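PDB 1VE0: YjbQ family protein from Sulfolobus tokodaii, which is of unknown function but binds zinc, and belongs to the YjbQ (UPF0047) family, three copies of it forming the assembly. Local coordinates for residues N51-S55 and G56-D60. Residues are numbered along the deposited sequence; the frame is centred on the assembly and turned at random.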
loop_
_atom_site.group_PDB
_atom_site.type_symbol
_atom_site.label_atom_id
_atom_site.label_comp_id
_atom_site.label_asym_id
_atom_site.label_seq_id
_atom_site.Cartn_x
_atom_site.Cartn_y
_atom_site.Cartn_z
ATOM N N ASN A 51 3.495 1.269 11.736
ATOM C CA ASN A 51 4.190 2.462 12.185
ATOM C C ASN A 51 4.387 2.504 13.699
ATOM O O ASN A 51 4.213 1.499 14.373
ATOM C CB ASN A 51 3.454 3.708 11.687
ATOM C CG ASN A 51 4.412 4.818 11.298
ATOM O OD1 ASN A 51 4.840 5.601 12.142
ATOM N ND2 ASN A 51 4.776 4.872 10.016
ATOM N N GLU A 52 4.744 3.663 14.241
ATOM C CA GLU A 52 4.988 3.734 15.680
ATOM C C GLU A 52 3.702 3.969 16.462
ATOM O O GLU A 52 2.911 4.854 16.134
ATOM C CB GLU A 52 6.020 4.826 15.996
ATOM C CG GLU A 52 6.446 4.850 17.463
ATOM C CD GLU A 52 7.472 5.930 17.779
ATOM O OE1 GLU A 52 7.768 6.132 18.976
ATOM O OE2 GLU A 52 7.990 6.570 16.841
ATOM N N ALA A 53 3.490 3.164 17.494
ATOM C CA ALA A 53 2.286 3.291 18.293
ATOM C C ALA A 53 2.487 4.210 19.497
ATOM O O ALA A 53 2.003 3.920 20.590
ATOM C CB ALA A 53 1.825 1.920 18.756
ATOM N N GLU A 54 3.210 5.308 19.312
ATOM C CA GLU A 54 3.396 6.232 20.421
ATOM C C GLU A 54 2.035 6.885 20.688
ATOM O O GLU A 54 1.253 7.123 19.763
ATOM C CB GLU A 54 4.447 7.291 20.083
ATOM C CG GLU A 54 4.722 8.250 21.240
ATOM C CD GLU A 54 3.886 9.513 21.164
ATOM O OE1 GLU A 54 3.493 10.035 22.233
ATOM O OE2 GLU A 54 3.639 9.994 20.034
ATOM N N SER A 55 1.750 7.165 21.955
ATOM C CA SER A 55 0.474 7.760 22.338
ATOM C C SER A 55 -0.022 8.934 21.490
ATOM O O SER A 55 -1.155 8.914 21.002
ATOM C CB SER A 55 0.519 8.198 23.801
ATOM O OG SER A 55 -0.688 8.853 24.132
ATOM N N GLY A 56 0.813 9.957 21.323
ATOM C CA GLY A 56 0.407 11.116 20.548
ATOM C C GLY A 56 0.162 10.789 19.087
ATOM O O GLY A 56 -0.834 11.211 18.490
ATOM N N LEU A 57 1.080 10.014 18.517
ATOM C CA LEU A 57 1.008 9.612 17.121
ATOM C C LEU A 57 -0.270 8.803 16.854
ATOM O O LEU A 57 -0.885 8.930 15.802
ATOM C CB LEU A 57 2.263 8.801 16.791
ATOM C CG LEU A 57 2.871 8.822 15.395
ATOM C CD1 LEU A 57 3.075 10.252 14.906
ATOM C CD2 LEU A 57 4.201 8.066 15.447
HETATM N N MSE A 58 -0.685 7.986 17.815
HETATM C CA MSE A 58 -1.895 7.194 17.635
HETATM C C MSE A 58 -3.087 8.126 17.419
HETATM O O MSE A 58 -4.063 7.752 16.770
HETATM C CB MSE A 58 -2.114 6.277 18.839
HETATM C CG MSE A 58 -1.140 5.111 18.890
HETATM SE SE MSE A 58 -1.374 3.894 17.361
HETATM C CE MSE A 58 -2.641 2.688 18.219
ATOM N N LYS A 59 -2.998 9.346 17.949
ATOM C CA LYS A 59 -4.052 10.336 17.760
ATOM C C LYS A 59 -3.828 11.043 16.412
ATOM O O LYS A 59 -4.767 11.251 15.644
ATOM C CB LYS A 59 -4.029 11.386 18.877
ATOM C CG LYS A 59 -4.440 10.900 20.259
ATOM C CD LYS A 59 -4.462 12.092 21.208
ATOM C CE LYS A 59 -4.919 11.733 22.609
ATOM N NZ LYS A 59 -3.868 11.034 23.389
ATOM N N ASP A 60 -2.577 11.420 16.146
ATOM C CA ASP A 60 -2.199 12.095 14.900
ATOM C C ASP A 60 -2.677 11.372 13.629
ATOM O O ASP A 60 -3.161 12.015 12.694
ATOM C CB ASP A 60 -0.671 12.244 14.821
ATOM C CG ASP A 60 -0.115 13.233 15.836
ATOM O OD1 ASP A 60 1.086 13.109 16.188
ATOM O OD2 ASP A 60 -0.864 14.136 16.272
#
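Glu54 OE2 is gripped by two donors: Leu57 N, 3.0 Å away, and ND1 of His77 from a second subunit. The companion oxygen, Glu54 OE1, accepts a nearly straight bond from Gly56 N at 2.8 Å (170° at the hydrogen). Both amides meet the carboxylate from above its plane, well out of it. With CG anti to the backbone N (chi1 -178°) and the chain bent at chi2 (-94°), the carboxylate comes back over the helix start. Glutamate suits this place because its chain is long enough to curl round, and its negative charge probably interacts favourably with the positive end of the helix dipole. Gly56 brings no side chain next to the carboxylate; a CB there would sit only 3.2 Å from Glu54 OE2. The backbone closes the turn, Met58 N donating to Glu54 O at 2.9 Å.

Apolar groups meet beside the cap. Selenomethionine Met58, flexible and unbranched, bends SE back to 4.0 Å from the small Ala53 CB and also packs on Ile115 of strand 113-118. Branched Leu57 presents CD2 to Glu52 CB, 3.8 Å away, and touches His87 of the second subunit. Replacing Glu54 by alanine would probably cost the amides of Gly56 and Leu57 their carboxylate acceptor and His77 of the second subunit its mate.

His77 and His87 of the second subunit are zinc ligands; Glu52, a ligand in a structure of this protein, here stays about 4 Å (nearest atoms) from a bound zinc ion. The bonds from Gly56 N and Leu57 N make Glu54 a side-chain N-cap, set at a subunit interface beside the metal site.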